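Local coordinates for antifreeze protein (Marinomonas primoryensis, PDB 3P4G) that acts as a hyperactive, calcium-dependent antifreeze protein, probably binding ice through a regular face of its right-handed beta-helix, at residues D84-A89 and D103-K108; S169-M174 and K192-T197; R185-S190 and G210-G215. All blocks are in the same frame, centred on the assembly; numbering follows the deposited sequence. Where two conformers were deposited one is given.

Interaction 1 of 3, residues D84-A89 and D103-K108; sequences DQLYVA and DEIYIK. With CA (calcium ion), chain G; CA (calcium ion), chain F; CA (calcium ion), chain H.
Leu86 and Ile105 meet in the core of the beta-helix, methyl against methyl, CD2 of Leu86 lying 4.3 Å from CG2 of Ile105. One pair further along, Val88 sits beside Ile107, with CB of Val88 4.1 Å from CG1 of Ile107. These four side chains share one face of two parallel strands, 85-88 and 104-107. Leu86, Ile105 and Ile107 also press on Ile96 of strand 96-97 across the interior.

The other face carries Tyr87 and Tyr106. Both set CG anti to the backbone N (chi1 172° and -169°), which makes the rings lean the same way. They lie side by side, with planes 21° apart but slid so far that they barely overlap; the nearest approach is CE1 of Tyr87 to CD2 of Tyr106, 3.7 Å. Between the faces the backbones zip together in exact register: Glu104 N gives to Asp84 O, Leu86 N to Glu104 O and Tyr106 N to Leu86 O, with Val88 N to Tyr106 O and Lys108 N to Val88 O completing the run.

At the start of the strands the chemistry turns ionic. Asp103 OD1 takes a hydrogen bond from Asp84 N (2.9 Å), met on the anti side of the carboxylate, and also binds a calcium ion at 2.4 Å. Asp84 OD2 binds that same ion at 2.3 Å. The other oxygens turn to the neighbouring ions, Asp84 OD1 to the preceding calcium and Asp103 OD2 to the following one. Each carboxylate thus bridges two ions, which probably offsets the repulsion between two close-set acids. Gly80, Gly82, Ala98 and Thr100 complete the shared site. Aspartates in line at the strand starts, each bridging two calcium ions, mark the right-handed calcium-binding beta-helix with RTX-like repeats.

Interaction 2 of 3, residues S169-M174 and K192-T197; sequences SGIVNM and KVLLDT. With CA (calcium ion), chain L; CA (calcium ion), chain M; CA (calcium ion), chain K.
Backbone hydrogen bonds tie Gly170, Val172 and Met174 to Lys192 and Leu194, while Ile171, Val172 and Asn173 face Lys192, Val193 and Leu194 in parallel register. Lys192 N donates to Gly170 O, Val172 N to Lys192 O (2.8 Å), Leu194 N to Val172 O, and Met174 N to Leu194 O in a nearly straight bond of 172°.

Packing falls on two faces. Inside the solenoid, CB of Val172 is 4.1 Å from CG2 of Val193. Met174 runs alongside Leu195, its CG 4.1 Å from Leu195 CD2, and then bends at chi2 and chi3, reaching Leu162 and Val181 on the opposite wall. On the outer face, Asn173 ND2 lies 3.7 Å from Leu194 CD1, the amide nitrogen crossing obliquely beside a methyl. Strands 171-173 and 192-194 are successive rungs of the second parallel wall of this right-handed beta-helix, each leading into a calcium-binding turn.

Among the polar groups, Lys192 NZ forms a salt bridge with Glu211. Asn173, with CG anti to the backbone N (chi1 -159°), has OD1 hydrogen-bonded to Gly175. That OD1 also comes within 3.3 Å of Asp196 OD1, two acceptors with no bond between them, the amide and carboxylate planes 60° apart. With an alanine here, the amide leaves the side of Leu194 and Gly175 loses its side-chain acceptor, which would probably let the turn after Met174 shift more easily.

From these segments the calcium ligands are main-chain oxygens. Leu195 O (2.4 Å) and Thr197 O clasp one ion, to which Asp179 and Asp200 add carboxylates; Asp196 O points to the next, and Met174 O holds the one before. Asp196 OD2 accepts a bent bond from Thr197 N. Thr197 touches Thr176 and Thr216 of the adjacent turns, a row of threonines consistent with the ice-binding surface of this antifreeze protein.

Interaction 3 of 3, residues R185-S190 and G210-G215; sequences RTINAS and GEVDGG. With CA (calcium ion), chain M; CA (calcium ion), chain N.
A corner of the beta-helix, the bend between its two walls, brings the loop at Ile187, Asn188 and Ala189 against Gly210, where strand 211-213 of the next turn begins. One hydrogen bond joins the two: Gly210 N donates to Ile187 O over 3.1 Å, approaching from above the carbonyl plane rather than on a lone pair, with an angle of 145° at the hydrogen. Gly210 CA lies 3.0 Å from Asn188 O and 3.6 Å from Ala189 O, so close that a side chain on this residue would run into the Asn188 carbonyl; the lack of one lets the two corners nest.

Inward, Ile187 crosses Val212 at about a right angle. Its CD1 meets CG2 of Val212 at 3.6 Å, the end of the isoleucine against one branch of the valine. Setting CG1 anti to the carbonyl carbon (chi1 -61°) aims that end into the core, where Val204 and Val193 also touch Ile187 and Leu202 backs Val212.

At the far end of strand 211-213, Asp213 OD1 accepts from Gly215 N at 2.8 Å, forming an Asx turn. Gly214 O then binds one calcium ion at 2.3 Å and Gly215 O the next, the latter residue at a positive phi suited to glycine. A short strand running into a glycine-rich calcium-binding turn is typical of the coils of an RTX-like right-handed beta-helix.

Interaction 1 comes first along the chain and pairs strands 85-88 and 104-107 of the wall that follows the calcium turns. Interactions 2 and 3 lie on the other parallel wall, which leads into those turns; their centres are about 24 and 28 Å from that of interaction 1, and neither touches it. Interactions 2 and 3 are neighbours, centres about 8 Å apart, with segments alternating along the chain: strand 192-194 pairs with 171-173 on one side and 211-213 on the other. Leu195 N probably bonds to Asp213 O, and both contacts bind one calcium ion. Similar coils thus repeat, which is likely to set the spacing of the probable ice-binding face.

Interaction 1 of 3, residues D84-A89 and D103-K108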
ATOM      1  N   ASP A  84      -2.993   3.457  23.353  1.00  7.61           N
ATOM      2  CA  ASP A  84      -4.400   3.936  23.373  1.00  8.27           C
ATOM      3  C   ASP A  84      -5.281   3.183  22.409  1.00  9.24           C
ATOM      4  O   ASP A  84      -4.779   2.656  21.403  1.00  9.15           O
ATOM      5  CB  ASP A  84      -4.437   5.422  23.062  1.00 10.36           C
ATOM      6  CG  ASP A  84      -3.557   6.237  24.015  1.00  9.99           C
ATOM      7  OD1 ASP A  84      -3.854   6.339  25.247  1.00  9.19           O
ATOM      8  OD2 ASP A  84      -2.532   6.779  23.564  1.00  8.32           O
ATOM      9  N   GLN A  85      -6.590   3.172  22.677  1.00  7.35           N
ATOM     10  CA  GLN A  85      -7.508   2.374  21.835  1.00  8.61           C
ATOM     11  C   GLN A  85      -8.680   3.264  21.477  1.00  8.89           C
ATOM     12  O   GLN A  85      -9.355   3.804  22.383  1.00 10.87           O
ATOM     13  CB  GLN A  85      -7.989   1.191  22.637  1.00  9.48           C
ATOM     14  CG  GLN A  85      -8.772   0.165  21.797  1.00  9.60           C
ATOM     15  CD  GLN A  85      -9.104  -1.085  22.607  1.00 13.70           C
ATOM     16  OE1 GLN A  85      -8.316  -1.517  23.446  1.00 12.24           O
ATOM     17  NE2 GLN A  85     -10.281  -1.657  22.361  1.00 14.50           N
ATOM     18  N   LEU A  86      -8.888   3.451  20.182  1.00  8.53           N
ATOM     19  CA  LEU A  86      -9.933   4.350  19.669  1.00  9.24           C
ATOM     20  C   LEU A  86     -10.913   3.624  18.805  1.00  9.42           C
ATOM     21  O   LEU A  86     -10.529   2.807  17.945  1.00  8.87           O
ATOM     22  CB  LEU A  86      -9.282   5.533  18.917  1.00  8.00           C
ATOM     23  CG  LEU A  86     -10.243   6.418  18.102  1.00  8.66           C
ATOM     24  CD1 LEU A  86     -11.243   7.103  19.063  1.00 10.18           C
ATOM     25  CD2 LEU A  86      -9.413   7.469  17.336  1.00  9.90           C
ATOM     26  N   TYR A  87     -12.212   3.878  19.046  1.00 10.10           N
ATOM     27  CA  TYR A  87     -13.248   3.358  18.177  1.00 11.21           C
ATOM     28  C   TYR A  87     -14.073   4.565  17.730  1.00 11.16           C
ATOM     29  O   TYR A  87     -14.452   5.380  18.554  1.00 11.15           O
ATOM     30  CB  TYR A  87     -14.130   2.389  18.949  1.00 12.31           C
ATOM     31  CG  TYR A  87     -15.358   1.960  18.152  1.00 13.83           C
ATOM     32  CD1 TYR A  87     -15.257   0.992  17.156  1.00 16.04           C
ATOM     33  CD2 TYR A  87     -16.602   2.526  18.410  1.00 17.63           C
ATOM     34  CE1 TYR A  87     -16.389   0.611  16.423  1.00 20.55           C
ATOM     35  CE2 TYR A  87     -17.738   2.139  17.698  1.00 19.23           C
ATOM     36  CZ  TYR A  87     -17.622   1.182  16.726  1.00 20.99           C
ATOM     37  OH  TYR A  87     -18.730   0.808  15.990  1.00 24.30           O
ATOM     38  N   VAL A  88     -14.265   4.713  16.432  1.00 10.99           N
ATOM     39  CA  VAL A  88     -15.217   5.698  15.865  1.00 10.37           C
ATOM     40  C   VAL A  88     -16.212   4.972  14.913  1.00 10.76           C
ATOM     41  O   VAL A  88     -15.764   4.369  13.923  1.00 10.50           O
ATOM     42  CB  VAL A  88     -14.466   6.796  15.077  1.00 10.43           C
ATOM     43  CG1 VAL A  88     -15.497   7.723  14.431  1.00 11.28           C
ATOM     44  CG2 VAL A  88     -13.510   7.582  15.973  1.00 12.08           C
ATOM     45  N   ALA A  89     -17.526   5.023  15.181  1.00 10.77           N
ATOM     46  CA  ALA A  89     -18.502   4.348  14.317  1.00 11.28           C
ATOM     47  C   ALA A  89     -18.847   5.148  13.060  1.00 11.91           C
ATOM     48  O   ALA A  89     -19.282   4.575  12.073  1.00 13.30           O
ATOM     49  CB  ALA A  89     -19.788   4.067  15.108  1.00 12.40           C
ATOM     50  N   ASP A 103      -0.625   1.952  19.498  1.00  6.91           N
ATOM     51  CA  ASP A 103      -2.047   2.396  19.483  1.00  6.55           C
ATOM     52  C   ASP A 103      -2.921   1.563  18.520  1.00  8.64           C
ATOM     53  O   ASP A 103      -2.444   1.087  17.454  1.00  9.11           O
ATOM     54  CB  ASP A 103      -2.095   3.859  19.057  1.00  7.88           C
ATOM     55  CG  ASP A 103      -1.353   4.759  20.005  1.00  6.34           C
ATOM     56  OD1 ASP A 103      -1.750   4.893  21.183  1.00  7.59           O
ATOM     57  OD2 ASP A 103      -0.317   5.356  19.616  1.00  8.24           O
ATOM     58  N   GLU A 104      -4.210   1.472  18.861  1.00  7.11           N
ATOM     59  CA  GLU A 104      -5.158   0.647  18.112  1.00  8.20           C
ATOM     60  C   GLU A 104      -6.297   1.579  17.735  1.00  9.75           C
ATOM     61  O   GLU A 104      -6.920   2.165  18.618  1.00 10.72           O
ATOM     62  CB  GLU A 104      -5.614  -0.519  18.977  1.00 10.18           C
ATOM     63  CG  GLU A 104      -6.627  -1.376  18.292  1.00  9.65           C
ATOM     64  CD  GLU A 104      -6.787  -2.777  18.891  1.00 14.18           C
ATOM     65  OE1 GLU A 104      -6.015  -3.237  19.763  1.00 11.98           O
ATOM     66  OE2 GLU A 104      -7.722  -3.468  18.433  1.00 12.93           O
ATOM     67  N   ILE A 105      -6.502   1.772  16.435  1.00  9.24           N
ATOM     68  CA  ILE A 105      -7.572   2.700  15.920  1.00  9.02           C
ATOM     69  C   ILE A 105      -8.540   1.885  15.037  1.00  9.43           C
ATOM     70  O   ILE A 105      -8.113   1.106  14.165  1.00  9.11           O
ATOM     71  CB  ILE A 105      -6.981   3.811  15.088  1.00  9.72           C
ATOM     72  CG1 ILE A 105      -6.140   4.762  15.959  1.00  7.64           C
ATOM     73  CG2 ILE A 105      -8.097   4.639  14.432  1.00  9.62           C
ATOM     74  CD1 ILE A 105      -5.395   5.827  15.117  1.00  9.51           C
ATOM     75  N   TYR A 106      -9.851   2.050  15.270  1.00  9.03           N
ATOM     76  CA  TYR A 106     -10.828   1.440  14.451  1.00  9.72           C
ATOM     77  C   TYR A 106     -11.879   2.479  14.120  1.00  8.91           C
ATOM     78  O   TYR A 106     -12.630   2.875  15.007  1.00  9.40           O
ATOM     79  CB  TYR A 106     -11.515   0.298  15.233  1.00 10.02           C
ATOM     80  CG  TYR A 106     -12.401  -0.606  14.382  1.00 12.61           C
ATOM     81  CD1 TYR A 106     -11.940  -1.830  13.921  1.00 15.15           C
ATOM     82  CD2 TYR A 106     -13.712  -0.226  14.029  1.00 17.05           C
ATOM     83  CE1 TYR A 106     -12.753  -2.670  13.173  1.00 16.14           C
ATOM     84  CE2 TYR A 106     -14.522  -1.057  13.235  1.00 20.62           C
ATOM     85  CZ  TYR A 106     -14.030  -2.272  12.822  1.00 19.42           C
ATOM     86  OH  TYR A 106     -14.828  -3.106  12.032  1.00 20.81           O
ATOM     87  N   ILE A 107     -11.926   2.875  12.858  1.00  7.48           N
ATOM     88  CA  ILE A 107     -12.914   3.827  12.342  1.00  7.94           C
ATOM     89  C   ILE A 107     -13.775   3.085  11.305  1.00 10.04           C
ATOM     90  O   ILE A 107     -13.266   2.571  10.302  1.00 10.73           O
ATOM     91  CB  ILE A 107     -12.190   5.002  11.673  1.00  6.89           C
ATOM     92  CG1 ILE A 107     -11.341   5.754  12.718  1.00  7.27           C
ATOM     93  CG2 ILE A 107     -13.189   5.867  10.924  1.00  9.54           C
ATOM     94  CD1 ILE A 107     -10.116   6.385  12.089  1.00  8.97           C
ATOM     95  N   LYS A 108     -15.080   3.019  11.546  1.00  9.95           N
ATOM     96  CA  LYS A 108     -15.955   2.250  10.654  1.00 12.19           C
ATOM     97  C   LYS A 108     -16.195   3.013   9.336  1.00 11.57           C
ATOM     98  O   LYS A 108     -16.356   2.405   8.266  1.00 13.36           O
ATOM     99  CB  LYS A 108     -17.299   1.982  11.369  1.00 13.21           C
ATOM    100  CG  LYS A 108     -18.207   0.994  10.708  1.00 20.22           C
ATOM    101  CD  LYS A 108     -19.506   0.696  11.551  1.00 28.71           C
ATOM    102  CE  LYS A 108     -20.621   0.100  10.635  1.00 34.83           C
ATOM    103  NZ  LYS A 108     -22.008   0.090  11.239  1.00 38.92           N
TER
HETATM  104 CA    CA G 403      -0.692   6.787  22.116  1.00  3.40          CA
HETATM  105 CA    CA F 402      -2.923   8.262  26.138  1.00  3.35          CA
HETATM  106 CA    CA H 404       1.542   5.295  18.167  1.00  3.86          CA

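Interaction 2 of 3, residues S169-M174 and K192-T197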
ATOM      1  N   SER A 169      -5.710   5.541  -5.617  1.00  8.46           N
ATOM      2  CA  SER A 169      -5.695   6.701  -6.517  1.00  9.39           C
ATOM      3  C   SER A 169      -4.682   7.712  -6.011  1.00  9.48           C
ATOM      4  O   SER A 169      -4.232   8.584  -6.778  1.00 12.08           O
ATOM      5  CB  SER A 169      -7.084   7.340  -6.600  1.00  9.87           C
ATOM      6  OG  SER A 169      -8.021   6.538  -7.350  1.00 12.59           O
ATOM      7  N   GLY A 170      -4.317   7.636  -4.733  1.00  9.96           N
ATOM      8  CA  GLY A 170      -3.270   8.487  -4.174  1.00  9.57           C
ATOM      9  C   GLY A 170      -1.884   7.848  -4.236  1.00 10.60           C
ATOM     10  O   GLY A 170      -1.622   6.947  -5.071  1.00 10.30           O
ATOM     11  N   ILE A 171      -0.964   8.357  -3.414  1.00  9.36           N
ATOM     12  CA  ILE A 171       0.411   7.868  -3.416  0.70  8.34           C
ATOM     13  C   ILE A 171       0.690   7.120  -2.105  1.00  8.57           C
ATOM     14  O   ILE A 171       0.667   7.733  -1.013  1.00  9.12           O
ATOM     15  CB  ILE A 171       1.441   9.045  -3.611  0.70 10.00           C
ATOM     16  CG1 ILE A 171       1.261   9.655  -5.008  0.70 10.02           C
ATOM     17  CG2 ILE A 171       2.844   8.499  -3.521  0.70 10.19           C
ATOM     18  CD1 ILE A 171       1.928  10.975  -5.243  0.70 15.90           C
ATOM     19  N   VAL A 172       0.934   5.812  -2.221  1.00  6.71           N
ATOM     20  CA  VAL A 172       1.307   4.947  -1.084  1.00  7.34           C
ATOM     21  C   VAL A 172       2.839   4.815  -1.058  1.00  7.09           C
ATOM     22  O   VAL A 172       3.465   4.470  -2.081  1.00  8.91           O
ATOM     23  CB  VAL A 172       0.671   3.543  -1.247  1.00  6.88           C
ATOM     24  CG1 VAL A 172       1.219   2.528  -0.230  1.00  5.93           C
ATOM     25  CG2 VAL A 172      -0.832   3.623  -1.141  1.00  9.69           C
ATOM     26  N   ASN A 173       3.425   5.136   0.090  1.00  7.38           N
ATOM     27  CA  ASN A 173       4.852   4.989   0.290  1.00  8.63           C
ATOM     28  C   ASN A 173       5.080   4.172   1.543  1.00  8.34           C
ATOM     29  O   ASN A 173       4.767   4.599   2.652  1.00  7.70           O
ATOM     30  CB  ASN A 173       5.548   6.289   0.473  1.00 10.58           C
ATOM     31  CG  ASN A 173       7.044   6.163   0.172  1.00 16.94           C
ATOM     32  OD1 ASN A 173       7.836   5.325   0.773  1.00 14.75           O
ATOM     33  ND2 ASN A 173       7.433   6.907  -0.862  1.00 15.56           N
ATOM     34  N   MET A 174       5.622   2.994   1.347  1.00  6.17           N
ATOM     35  CA  MET A 174       5.775   2.090   2.469  1.00  6.46           C
ATOM     36  C   MET A 174       7.016   2.316   3.256  1.00  6.84           C
ATOM     37  O   MET A 174       7.154   1.762   4.365  1.00  8.12           O
ATOM     38  CB  MET A 174       5.691   0.640   1.971  1.00  4.33           C
ATOM     39  CG  MET A 174       4.319   0.311   1.318  1.00  7.04           C
ATOM     40  SD  MET A 174       2.882   0.583   2.402  1.00  5.69           S
ATOM     41  CE  MET A 174       3.116  -0.689   3.687  1.00  5.03           C
ATOM     42  N   LYS A 192      -0.008   5.448  -7.021  1.00  8.16           N
ATOM     43  CA  LYS A 192       1.330   4.866  -6.980  1.00  7.65           C
ATOM     44  C   LYS A 192       1.473   4.022  -5.749  1.00  8.14           C
ATOM     45  O   LYS A 192       0.943   4.385  -4.675  1.00  7.62           O
ATOM     46  CB  LYS A 192       2.395   5.952  -6.936  1.00 10.00           C
ATOM     47  CG  LYS A 192       2.292   6.897  -8.141  1.00 10.29           C
ATOM     48  CD  LYS A 192       3.548   7.756  -8.292  1.00 16.13           C
ATOM     49  CE  LYS A 192       3.275   8.911  -9.256  1.00 19.63           C
ATOM     50  NZ  LYS A 192       2.892   8.439 -10.636  1.00 19.73           N
ATOM     51  N   VAL A 193       2.273   2.957  -5.854  1.00  7.49           N
ATOM     52  CA  VAL A 193       2.663   2.183  -4.650  1.00  7.32           C
ATOM     53  C   VAL A 193       4.163   2.074  -4.742  1.00  8.57           C
ATOM     54  O   VAL A 193       4.677   1.450  -5.665  1.00  8.64           O
ATOM     55  CB  VAL A 193       2.039   0.786  -4.539  1.00  8.46           C
ATOM     56  CG1 VAL A 193       2.667  -0.032  -3.328  1.00  7.74           C
ATOM     57  CG2 VAL A 193       0.541   0.900  -4.349  1.00  9.63           C
ATOM     58  N   LEU A 194       4.833   2.737  -3.788  1.00  7.93           N
ATOM     59  CA  LEU A 194       6.297   2.787  -3.700  1.00  6.14           C
ATOM     60  C   LEU A 194       6.675   2.006  -2.465  1.00  6.71           C
ATOM     61  O   LEU A 194       6.336   2.412  -1.343  1.00  6.75           O
ATOM     62  CB  LEU A 194       6.718   4.285  -3.600  1.00  7.01           C
ATOM     63  CG  LEU A 194       6.044   5.186  -4.643  1.00 10.07           C
ATOM     64  CD1 LEU A 194       6.463   6.701  -4.418  1.00 12.91           C
ATOM     65  CD2 LEU A 194       6.414   4.722  -6.049  1.00 12.52           C
ATOM     66  N   LEU A 195       7.333   0.861  -2.664  1.00  6.28           N
ATOM     67  CA  LEU A 195       7.661  -0.062  -1.546  1.00  6.89           C
ATOM     68  C   LEU A 195       8.954   0.393  -0.842  1.00  7.92           C
ATOM     69  O   LEU A 195       9.199   0.078   0.349  1.00  7.34           O
ATOM     70  CB  LEU A 195       7.700  -1.533  -2.044  1.00  6.18           C
ATOM     71  CG  LEU A 195       6.460  -1.985  -2.784  1.00  7.72           C
ATOM     72  CD1 LEU A 195       6.728  -3.396  -3.393  1.00  8.09           C
ATOM     73  CD2 LEU A 195       5.219  -2.048  -1.863  1.00  9.10           C
ATOM     74  N   ASP A 196       9.744   1.171  -1.581  1.00  8.13           N
ATOM     75  CA  ASP A 196      10.969   1.828  -1.087  1.00  6.89           C
ATOM     76  C   ASP A 196      12.059   0.807  -0.632  1.00  7.96           C
ATOM     77  O   ASP A 196      12.063  -0.353  -1.072  1.00  7.44           O
ATOM     78  CB  ASP A 196      10.582   2.820   0.010  1.00  8.69           C
ATOM     79  CG  ASP A 196      11.531   4.043   0.064  1.00 13.85           C
ATOM     80  OD1 ASP A 196      11.106   5.135   0.416  1.00 19.76           O
ATOM     81  OD2 ASP A 196      12.697   3.915  -0.316  1.00 21.38           O
ATOM     82  N   THR A 197      12.956   1.211   0.253  1.00  6.86           N
ATOM     83  CA  THR A 197      14.018   0.280   0.711  1.00  8.07           C
ATOM     84  C   THR A 197      13.412  -0.921   1.467  1.00  8.48           C
ATOM     85  O   THR A 197      12.253  -0.889   1.936  1.00  8.62           O
ATOM     86  CB  THR A 197      15.121   0.970   1.539  1.00  9.96           C
ATOM     87  OG1 THR A 197      14.679   1.177   2.885  1.00  9.33           O
ATOM     88  CG2 THR A 197      15.567   2.325   0.902  1.00 11.09           C
TER
HETATM   89 CA    CA L 408      10.022  -0.979   2.289  1.00  4.69          CA
HETATM   90 CA    CA M 409      12.118  -2.667  -1.722  1.00  4.36          CA
HETATM   91 CA    CA K 407       7.961   0.601   6.222  1.00  4.35          CA

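Interaction 3 of 3, residues R185-S190 and G210-G215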
ATOM      1  N   ARG A 185      -8.358  -4.024  -5.463  1.00  8.91           N
ATOM      2  CA  ARG A 185      -8.742  -3.683  -6.803  1.00 10.45           C
ATOM      3  C   ARG A 185      -7.599  -3.053  -7.590  1.00 10.47           C
ATOM      4  O   ARG A 185      -6.560  -3.694  -7.713  1.00 10.54           O
ATOM      5  CB  ARG A 185     -10.075  -2.907  -6.834  1.00 10.64           C
ATOM      6  CG  ARG A 185     -11.187  -3.765  -6.251  1.00 16.78           C
ATOM      7  CD  ARG A 185     -12.562  -3.087  -6.228  1.00 22.96           C
ATOM      8  NE  ARG A 185     -13.470  -3.994  -5.514  1.00 31.84           N
ATOM      9  CZ  ARG A 185     -14.729  -3.720  -5.183  1.00 34.69           C
ATOM     10  NH1 ARG A 185     -15.274  -2.560  -5.518  1.00 33.81           N
ATOM     11  NH2 ARG A 185     -15.440  -4.627  -4.508  1.00 37.12           N
ATOM     12  N   THR A 186      -7.736  -1.806  -8.053  1.00  9.97           N
ATOM     13  CA  THR A 186      -6.867  -1.290  -9.100  1.00 10.12           C
ATOM     14  C   THR A 186      -6.032  -0.125  -8.629  1.00  9.86           C
ATOM     15  O   THR A 186      -6.493   0.690  -7.811  1.00  8.67           O
ATOM     16  CB  THR A 186      -7.765  -0.894 -10.324  1.00 10.85           C
ATOM     17  OG1 THR A 186      -8.264  -2.113 -10.930  1.00 11.77           O
ATOM     18  CG2 THR A 186      -7.042  -0.023 -11.374  1.00 13.28           C
ATOM     19  N   ILE A 187      -4.786  -0.091  -9.095  1.00  7.91           N
ATOM     20  CA  ILE A 187      -3.956   1.085  -8.909  1.00  7.03           C
ATOM     21  C   ILE A 187      -4.285   1.945 -10.116  1.00  8.76           C
ATOM     22  O   ILE A 187      -3.880   1.640 -11.244  1.00  9.30           O
ATOM     23  CB  ILE A 187      -2.474   0.788  -8.813  1.00  7.12           C
ATOM     24  CG1 ILE A 187      -2.212  -0.109  -7.609  1.00  8.28           C
ATOM     25  CG2 ILE A 187      -1.686   2.118  -8.603  1.00  8.33           C
ATOM     26  CD1 ILE A 187      -0.738  -0.550  -7.413  1.00  9.19           C
ATOM     27  N   ASN A 188      -5.050   2.994  -9.859  1.00  7.77           N
ATOM     28  CA  ASN A 188      -5.522   3.914 -10.899  1.00 10.38           C
ATOM     29  C   ASN A 188      -4.396   4.712 -11.561  1.00 10.43           C
ATOM     30  O   ASN A 188      -3.282   4.722 -11.091  1.00  9.94           O
ATOM     31  CB  ASN A 188      -6.612   4.827 -10.331  1.00 11.65           C
ATOM     32  CG  ASN A 188      -7.963   4.126 -10.209  1.00 13.23           C
ATOM     33  OD1 ASN A 188      -8.403   3.408 -11.125  1.00 15.07           O
ATOM     34  ND2 ASN A 188      -8.664   4.396  -9.103  1.00 15.89           N
ATOM     35  N   ALA A 189      -4.695   5.376 -12.665  1.00 11.81           N
ATOM     36  CA  ALA A 189      -3.664   6.088 -13.396  1.00 12.70           C
ATOM     37  C   ALA A 189      -2.930   7.079 -12.508  1.00 13.35           C
ATOM     38  O   ALA A 189      -1.726   7.282 -12.702  1.00 13.75           O
ATOM     39  CB  ALA A 189      -4.241   6.797 -14.659  1.00 14.77           C
ATOM     40  N   SER A 190      -3.640   7.696 -11.546  1.00 12.99           N
ATOM     41  CA  SER A 190      -3.034   8.726 -10.691  1.00 13.69           C
ATOM     42  C   SER A 190      -2.302   8.097  -9.487  1.00 11.89           C
ATOM     43  O   SER A 190      -1.554   8.801  -8.761  1.00 13.46           O
ATOM     44  CB  SER A 190      -4.121   9.684 -10.182  1.00 14.85           C
ATOM     45  OG  SER A 190      -5.063   8.958  -9.359  1.00 13.88           O
ATOM     46  N   GLY A 210      -1.621   2.867 -12.892  1.00 10.63           N
ATOM     47  CA  GLY A 210      -0.633   3.847 -12.318  1.00  9.59           C
ATOM     48  C   GLY A 210       0.779   3.278 -12.295  1.00 10.01           C
ATOM     49  O   GLY A 210       1.224   2.684 -13.277  1.00 11.18           O
ATOM     50  N   GLU A 211       1.481   3.432 -11.181  1.00  8.81           N
ATOM     51  CA  GLU A 211       2.878   3.020 -11.086  1.00  9.04           C
ATOM     52  C   GLU A 211       3.132   2.226  -9.813  1.00  8.61           C
ATOM     53  O   GLU A 211       2.513   2.498  -8.755  1.00  8.25           O
ATOM     54  CB  GLU A 211       3.788   4.265 -11.075  1.00  9.02           C
ATOM     55  CG  GLU A 211       3.622   5.153 -12.347  1.00 14.25           C
ATOM     56  CD  GLU A 211       4.757   6.121 -12.508  1.00 20.32           C
ATOM     57  OE1 GLU A 211       5.035   6.884 -11.548  1.00 20.14           O
ATOM     58  OE2 GLU A 211       5.380   6.105 -13.586  1.00 19.42           O
ATOM     59  N   VAL A 212       4.096   1.319  -9.910  1.00  8.56           N
ATOM     60  CA  VAL A 212       4.605   0.526  -8.776  1.00  8.46           C
ATOM     61  C   VAL A 212       6.133   0.602  -8.829  1.00  9.30           C
ATOM     62  O   VAL A 212       6.748   0.534  -9.908  1.00  8.92           O
ATOM     63  CB  VAL A 212       4.156  -0.937  -8.867  1.00  9.39           C
ATOM     64  CG1 VAL A 212       5.008  -1.884  -7.960  1.00 12.47           C
ATOM     65  CG2 VAL A 212       2.655  -1.068  -8.607  1.00  9.89           C
ATOM     66  N   ASP A 213       6.741   0.755  -7.646  1.00  9.19           N
ATOM     67  CA  ASP A 213       8.195   0.773  -7.575  1.00  9.24           C
ATOM     68  C   ASP A 213       8.572  -0.113  -6.390  1.00 10.19           C
ATOM     69  O   ASP A 213       8.147   0.150  -5.247  1.00  8.87           O
ATOM     70  CB  ASP A 213       8.681   2.209  -7.332  1.00 10.51           C
ATOM     71  CG  ASP A 213      10.168   2.381  -7.600  1.00 13.94           C
ATOM     72  OD1 ASP A 213      10.954   1.452  -7.348  1.00 12.56           O
ATOM     73  OD2 ASP A 213      10.541   3.420  -8.222  1.00 21.66           O
ATOM     74  N   GLY A 214       9.369  -1.134  -6.665  1.00  8.86           N
ATOM     75  CA  GLY A 214       9.846  -2.080  -5.610  1.00  8.13           C
ATOM     76  C   GLY A 214      10.894  -1.398  -4.732  1.00  7.56           C
ATOM     77  O   GLY A 214      11.082  -1.741  -3.527  1.00  8.11           O
ATOM     78  N   GLY A 215      11.609  -0.425  -5.320  1.00  7.69           N
ATOM     79  CA  GLY A 215      12.701   0.269  -4.645  1.00  8.57           C
ATOM     80  C   GLY A 215      13.895  -0.657  -4.464  1.00  8.17           C
ATOM     81  O   GLY A 215      14.023  -1.687  -5.144  1.00  7.77           O
TER
HETATM   82 CA    CA M 409      12.118  -2.667  -1.722  1.00  4.36          CA
HETATM   83 CA    CA N 410      14.105  -4.064  -5.751  1.00  4.56          CA